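Peptidase M16 domain protein (Alicyclobacillus acidocaldarius subsp. acidocaldarius DSM 446, PDB 4XEA) is a putative metallopeptidase of the M16 family, probably cleaving peptides at a metal site that holds nickel in this crystal. Local coordinates at residues Q30-Y39 with F188-A199. Residues are numbered along the deposited sequence; the frame is centred on the assembly and turned at random.
Sequences QTYAMFATRY and FYHPSNMVLVIA
The carbonyl oxygen Phe188 O, at the end of helix 178-188, is gripped twice: Thr37 OG1 donates to it at 2.7 Å from above the carbonyl plane, and Asn193 ND2 at 3.0 Å within that plane, on a lone pair. Threonine suits this spot because its two branches divide the work; with OG1 anti to the backbone N (chi1 175°), CG2 is left to lie over one face of the Tyr189 ring. Asparagine offers donor and acceptor on one short side chain: ND2 also reaches Arg38 O at 3.1 Å, while OD1, in the guanidinium plane, accepts from Arg38 NH1, which stands above the amide carbonyl plane. Arg38 NE donates to Leu379 O, and a water joins NH2 to Ser192 O. The flat Tyr39 and Phe188 rings form an offset stack, centroids 3.9 Å apart. Met194, present as selenomethionine, has a long unbranched chain whose bent end (chi3 65°) sets CE over the Phe35 ring in a CH-pi contact, 3.6 Å from the centroid, with SE oblique (Met-aromatic). Strands 31-37 and 194-199 pair antiparallel through six backbone bonds. Both are inner strands of the mixed sheet: strand 95-101 flanks 31-37, helix 367-379 covers the Met34 and Ala36 face, and Tyr39 packs against helix 59-66, which carries nickel ligands His61 and His65.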
ATOM      1  N   GLN A  30      15.904  -6.177   6.222  1.00 62.38           N
ATOM      2  CA  GLN A  30      15.912  -5.004   5.361  1.00 60.01           C
ATOM      3  C   GLN A  30      16.664  -3.835   5.966  1.00 58.43           C
ATOM      4  O   GLN A  30      16.544  -3.565   7.162  1.00 58.18           O
ATOM      5  CB  GLN A  30      14.484  -4.558   5.067  1.00 58.77           C
ATOM      6  CG  GLN A  30      14.382  -3.424   4.035  1.00 57.23           C
ATOM      7  CD  GLN A  30      13.105  -2.620   4.176  1.00 54.80           C
ATOM      8  OE1 GLN A  30      12.864  -1.998   5.191  1.00 53.27           O
ATOM      9  NE2 GLN A  30      12.293  -2.640   3.151  1.00 55.93           N
ATOM     10  N   THR A  31      17.443  -3.153   5.131  1.00 57.63           N
ATOM     11  CA  THR A  31      17.962  -1.804   5.423  1.00 55.79           C
ATOM     12  C   THR A  31      17.282  -0.863   4.426  1.00 54.12           C
ATOM     13  O   THR A  31      17.121  -1.216   3.253  1.00 53.98           O
ATOM     14  CB  THR A  31      19.505  -1.747   5.304  1.00 57.92           C
ATOM     15  OG1 THR A  31      20.073  -2.589   6.298  1.00 58.10           O
ATOM     16  CG2 THR A  31      20.080  -0.280   5.513  1.00 54.29           C
ATOM     17  N   TYR A  32      16.822   0.298   4.915  1.00 52.02           N
ATOM     18  CA  TYR A  32      16.151   1.286   4.095  1.00 49.78           C
ATOM     19  C   TYR A  32      16.925   2.581   4.318  1.00 48.54           C
ATOM     20  O   TYR A  32      17.213   2.975   5.466  1.00 48.87           O
ATOM     21  CB  TYR A  32      14.672   1.389   4.507  1.00 49.00           C
ATOM     22  CG  TYR A  32      13.764   2.299   3.655  1.00 47.86           C
ATOM     23  CD1 TYR A  32      13.851   3.701   3.741  1.00 47.81           C
ATOM     24  CD2 TYR A  32      12.792   1.771   2.811  1.00 50.17           C
ATOM     25  CE1 TYR A  32      13.013   4.537   2.975  1.00 47.36           C
ATOM     26  CE2 TYR A  32      11.938   2.613   2.043  1.00 49.01           C
ATOM     27  CZ  TYR A  32      12.062   3.987   2.144  1.00 50.32           C
ATOM     28  OH  TYR A  32      11.259   4.830   1.395  1.00 52.72           O
ATOM     29  N   ALA A  33      17.332   3.207   3.222  1.00 47.94           N
ATOM     30  CA  ALA A  33      18.229   4.361   3.282  1.00 47.64           C
ATOM     31  C   ALA A  33      17.658   5.484   2.404  1.00 46.87           C
ATOM     32  O   ALA A  33      17.211   5.220   1.287  1.00 46.95           O
ATOM     33  CB  ALA A  33      19.602   3.931   2.770  1.00 49.84           C
HETATM   34  N   MSE A  34      17.727   6.735   2.873  1.00 45.84           N
HETATM   35  CA  MSE A  34      17.238   7.854   2.077  1.00 44.49           C
HETATM   36  C   MSE A  34      18.209   9.039   2.189  1.00 43.51           C
HETATM   37  O   MSE A  34      18.632   9.388   3.303  1.00 43.11           O
HETATM   38  CB  MSE A  34      15.834   8.265   2.548  1.00 43.54           C
HETATM   39  CG  MSE A  34      15.242   9.546   1.856  1.00 44.21           C
HETATM   40 SE   MSE A  34      13.371   9.945   2.292  0.84 47.59          SE
HETATM   41  CE  MSE A  34      12.439   8.531   1.308  1.00 43.65           C
ATOM     42  N   PHE A  35      18.578   9.587   1.023  1.00 41.87           N
ATOM     43  CA  PHE A  35      19.425  10.765   0.888  1.00 43.19           C
ATOM     44  C   PHE A  35      18.544  11.858   0.242  1.00 41.82           C
ATOM     45  O   PHE A  35      18.093  11.682  -0.886  1.00 43.57           O
ATOM     46  CB  PHE A  35      20.618  10.388  -0.024  1.00 44.38           C
ATOM     47  CG  PHE A  35      21.754  11.390  -0.068  1.00 44.68           C
ATOM     48  CD1 PHE A  35      21.985  12.308   0.940  1.00 46.66           C
ATOM     49  CD2 PHE A  35      22.667  11.321  -1.113  1.00 49.38           C
ATOM     50  CE1 PHE A  35      23.065  13.204   0.868  1.00 47.28           C
ATOM     51  CE2 PHE A  35      23.764  12.199  -1.182  1.00 49.41           C
ATOM     52  CZ  PHE A  35      23.943  13.143  -0.193  1.00 48.67           C
ATOM     53  N   ALA A  36      18.250  12.938   0.967  1.00 41.50           N
ATOM     54  CA  ALA A  36      17.307  13.959   0.493  1.00 38.88           C
ATOM     55  C   ALA A  36      17.851  15.335   0.569  1.00 38.72           C
ATOM     56  O   ALA A  36      18.709  15.619   1.427  1.00 39.99           O
ATOM     57  CB  ALA A  36      15.999  13.887   1.261  1.00 36.33           C
ATOM     58  N   THR A  37      17.319  16.199  -0.304  1.00 38.42           N
ATOM     59  CA  THR A  37      17.730  17.609  -0.353  1.00 39.13           C
ATOM     60  C   THR A  37      16.560  18.521  -0.019  1.00 37.10           C
ATOM     61  O   THR A  37      15.424  18.255  -0.415  1.00 37.71           O
ATOM     62  CB  THR A  37      18.322  18.001  -1.724  1.00 39.42           C
ATOM     63  OG1 THR A  37      18.599  19.405  -1.761  1.00 41.99           O
ATOM     64  CG2 THR A  37      17.347  17.643  -2.819  1.00 40.57           C
ATOM     65  N   ARG A  38      16.857  19.581   0.741  1.00 36.42           N
ATOM     66  CA  ARG A  38      15.899  20.668   1.019  1.00 36.44           C
ATOM     67  C   ARG A  38      15.729  21.580  -0.220  1.00 35.65           C
ATOM     68  O   ARG A  38      16.153  22.760  -0.237  1.00 36.83           O
ATOM     69  CB  ARG A  38      16.375  21.479   2.212  1.00 37.25           C
ATOM     70  CG  ARG A  38      15.352  22.411   2.795  1.00 37.09           C
ATOM     71  CD  ARG A  38      15.904  23.224   3.972  1.00 39.96           C
ATOM     72  NE  ARG A  38      16.328  22.457   5.166  1.00 42.63           N
ATOM     73  CZ  ARG A  38      17.578  22.078   5.461  1.00 43.46           C
ATOM     74  NH1 ARG A  38      18.589  22.294   4.620  1.00 43.49           N
ATOM     75  NH2 ARG A  38      17.809  21.436   6.613  1.00 44.76           N
ATOM     76  N   TYR A  39      15.065  21.018  -1.210  1.00 35.01           N
ATOM     77  CA  TYR A  39      14.813  21.634  -2.506  1.00 35.37           C
ATOM     78  C   TYR A  39      13.671  20.871  -3.152  1.00 35.62           C
ATOM     79  O   TYR A  39      13.737  19.635  -3.310  1.00 37.47           O
ATOM     80  CB  TYR A  39      16.043  21.536  -3.380  1.00 36.83           C
ATOM     81  CG  TYR A  39      15.871  22.123  -4.772  1.00 38.40           C
ATOM     82  CD1 TYR A  39      15.349  23.396  -4.955  1.00 39.32           C
ATOM     83  CD2 TYR A  39      16.250  21.414  -5.897  1.00 41.97           C
ATOM     84  CE1 TYR A  39      15.199  23.952  -6.210  1.00 38.67           C
ATOM     85  CE2 TYR A  39      16.117  21.965  -7.177  1.00 41.57           C
ATOM     86  CZ  TYR A  39      15.616  23.239  -7.316  1.00 42.13           C
ATOM     87  OH  TYR A  39      15.503  23.798  -8.556  1.00 43.53           O
ATOM     88  N   PHE A 188      21.653  23.553  -4.573  1.00 44.55           N
ATOM     89  CA  PHE A 188      20.789  22.817  -3.652  1.00 42.72           C
ATOM     90  C   PHE A 188      21.261  21.437  -3.308  1.00 42.64           C
ATOM     91  O   PHE A 188      20.791  20.868  -2.344  1.00 42.86           O
ATOM     92  CB  PHE A 188      19.356  22.746  -4.203  1.00 42.09           C
ATOM     93  CG  PHE A 188      18.637  24.066  -4.175  1.00 40.15           C
ATOM     94  CD1 PHE A 188      18.487  24.810  -5.332  1.00 41.82           C
ATOM     95  CD2 PHE A 188      18.123  24.574  -2.988  1.00 40.38           C
ATOM     96  CE1 PHE A 188      17.833  26.048  -5.325  1.00 41.00           C
ATOM     97  CE2 PHE A 188      17.434  25.788  -2.963  1.00 40.55           C
ATOM     98  CZ  PHE A 188      17.279  26.533  -4.134  1.00 41.01           C
ATOM     99  N   TYR A 189      22.198  20.893  -4.078  1.00 44.69           N
ATOM    100  CA  TYR A 189      22.678  19.540  -3.831  1.00 45.15           C
ATOM    101  C   TYR A 189      23.995  19.515  -3.087  1.00 47.81           C
ATOM    102  O   TYR A 189      24.645  18.492  -3.030  1.00 48.75           O
ATOM    103  CB  TYR A 189      22.762  18.766  -5.133  1.00 46.88           C
ATOM    104  CG  TYR A 189      21.446  18.147  -5.525  1.00 45.21           C
ATOM    105  CD1 TYR A 189      20.411  18.935  -6.031  1.00 46.33           C
ATOM    106  CD2 TYR A 189      21.231  16.768  -5.390  1.00 45.28           C
ATOM    107  CE1 TYR A 189      19.179  18.382  -6.390  1.00 45.68           C
ATOM    108  CE2 TYR A 189      20.016  16.202  -5.765  1.00 46.34           C
ATOM    109  CZ  TYR A 189      18.979  17.026  -6.243  1.00 45.77           C
ATOM    110  OH  TYR A 189      17.779  16.488  -6.643  1.00 45.23           O
ATOM    111  N   HIS A 190      24.373  20.644  -2.494  1.00 47.22           N
ATOM    112  CA  HIS A 190      25.506  20.674  -1.619  1.00 48.80           C
ATOM    113  C   HIS A 190      25.189  19.882  -0.351  1.00 47.77           C
ATOM    114  O   HIS A 190      24.068  19.922   0.127  1.00 47.41           O
ATOM    115  CB  HIS A 190      25.885  22.128  -1.244  1.00 47.83           C
ATOM    116  CG  HIS A 190      27.207  22.220  -0.562  1.00 49.74           C
ATOM    117  ND1 HIS A 190      27.360  22.007   0.791  1.00 49.04           N
ATOM    118  CD2 HIS A 190      28.442  22.482  -1.047  1.00 52.42           C
ATOM    119  CE1 HIS A 190      28.637  22.144   1.111  1.00 54.75           C
ATOM    120  NE2 HIS A 190      29.317  22.430   0.015  1.00 54.74           N
ATOM    121  N   PRO A 191      26.178  19.188   0.215  1.00 48.36           N
ATOM    122  CA  PRO A 191      25.852  18.344   1.370  1.00 47.76           C
ATOM    123  C   PRO A 191      25.275  19.075   2.591  1.00 45.69           C
ATOM    124  O   PRO A 191      24.532  18.457   3.377  1.00 44.15           O
ATOM    125  CB  PRO A 191      27.196  17.670   1.717  1.00 49.45           C
ATOM    126  CG  PRO A 191      28.239  18.323   0.814  1.00 51.85           C
ATOM    127  CD  PRO A 191      27.505  18.868  -0.352  1.00 50.48           C
ATOM    128  N   SER A 192      25.593  20.357   2.729  1.00 45.46           N
ATOM    129  CA  SER A 192      25.095  21.204   3.793  1.00 44.99           C
ATOM    130  C   SER A 192      23.590  21.434   3.652  1.00 43.43           C
ATOM    131  O   SER A 192      22.947  21.847   4.624  1.00 42.30           O
ATOM    132  CB  SER A 192      25.807  22.570   3.798  1.00 46.83           C
ATOM    133  OG  SER A 192      25.575  23.254   2.580  1.00 47.03           O
ATOM    134  N   ASN A 193      23.037  21.167   2.460  1.00 41.50           N
ATOM    135  CA  ASN A 193      21.595  21.325   2.241  1.00 40.44           C
ATOM    136  C   ASN A 193      20.833  19.998   2.290  1.00 39.39           C
ATOM    137  O   ASN A 193      19.646  19.941   1.913  1.00 38.20           O
ATOM    138  CB  ASN A 193      21.306  22.025   0.913  1.00 39.26           C
ATOM    139  CG  ASN A 193      19.836  22.580   0.838  1.00 39.56           C
ATOM    140  OD1 ASN A 193      19.339  23.216   1.774  1.00 38.48           O
ATOM    141  ND2 ASN A 193      19.204  22.400  -0.301  1.00 37.91           N
HETATM  142  N   MSE A 194      21.522  18.936   2.719  1.00 41.25           N
HETATM  143  CA  MSE A 194      20.989  17.568   2.609  1.00 40.19           C
HETATM  144  C   MSE A 194      21.030  16.765   3.909  1.00 41.16           C
HETATM  145  O   MSE A 194      21.577  17.216   4.927  1.00 42.41           O
HETATM  146  CB  MSE A 194      21.694  16.805   1.468  1.00 42.48           C
HETATM  147  CG  MSE A 194      21.574  17.479   0.116  1.00 42.35           C
HETATM  148 SE   MSE A 194      22.122  16.422  -1.427  0.82 52.62          SE
HETATM  149  CE  MSE A 194      20.788  14.972  -1.425  1.00 42.05           C
ATOM    150  N   VAL A 195      20.439  15.560   3.858  1.00 40.45           N
ATOM    151  CA  VAL A 195      20.334  14.690   5.009  1.00 41.46           C
ATOM    152  C   VAL A 195      20.346  13.245   4.508  1.00 42.58           C
ATOM    153  O   VAL A 195      19.824  12.961   3.424  1.00 42.15           O
ATOM    154  CB  VAL A 195      19.089  14.988   5.871  1.00 40.85           C
ATOM    155  CG1 VAL A 195      17.746  14.620   5.134  1.00 39.15           C
ATOM    156  CG2 VAL A 195      19.204  14.335   7.257  1.00 41.49           C
ATOM    157  N   LEU A 196      21.014  12.375   5.276  1.00 43.73           N
ATOM    158  CA  LEU A 196      21.113  10.939   5.007  1.00 44.27           C
ATOM    159  C   LEU A 196      20.618  10.186   6.236  1.00 44.83           C
ATOM    160  O   LEU A 196      21.153  10.370   7.343  1.00 45.49           O
ATOM    161  CB  LEU A 196      22.568  10.538   4.716  1.00 47.45           C
ATOM    162  CG  LEU A 196      22.854   9.062   4.405  1.00 48.95           C
ATOM    163  CD1 LEU A 196      22.076   8.609   3.130  1.00 46.77           C
ATOM    164  CD2 LEU A 196      24.358   8.839   4.250  1.00 50.78           C
ATOM    165  N   VAL A 197      19.602   9.335   6.039  1.00 45.09           N
ATOM    166  CA  VAL A 197      18.946   8.618   7.148  1.00 45.00           C
ATOM    167  C   VAL A 197      18.805   7.153   6.735  1.00 45.84           C
ATOM    168  O   VAL A 197      18.405   6.860   5.618  1.00 44.41           O
ATOM    169  CB  VAL A 197      17.597   9.242   7.520  1.00 43.22           C
ATOM    170  CG1 VAL A 197      16.978   8.560   8.702  1.00 43.09           C
ATOM    171  CG2 VAL A 197      17.777  10.778   7.851  1.00 41.70           C
ATOM    172  N   ILE A 198      19.194   6.256   7.638  1.00 47.63           N
ATOM    173  CA  ILE A 198      19.238   4.815   7.344  1.00 48.97           C
ATOM    174  C   ILE A 198      18.688   4.064   8.538  1.00 50.02           C
ATOM    175  O   ILE A 198      19.099   4.322   9.674  1.00 50.91           O
ATOM    176  CB  ILE A 198      20.663   4.337   7.088  1.00 50.71           C
ATOM    177  CG1 ILE A 198      21.370   5.262   6.109  1.00 50.59           C
ATOM    178  CG2 ILE A 198      20.688   2.867   6.529  1.00 52.02           C
ATOM    179  CD1 ILE A 198      22.806   4.850   5.821  1.00 51.14           C
ATOM    180  N   ALA A 199      17.766   3.136   8.287  1.00 50.89           N
ATOM    181  CA  ALA A 199      17.231   2.265   9.336  1.00 51.06           C
ATOM    182  C   ALA A 199      17.180   0.815   8.863  1.00 52.38           C
ATOM    183  O   ALA A 199      16.911   0.521   7.687  1.00 51.10           O
ATOM    184  CB  ALA A 199      15.861   2.718   9.811  1.00 49.79           C
TER
HETATM  185  O   HOH W   1      20.846  21.058   6.551  1.00 56.46           O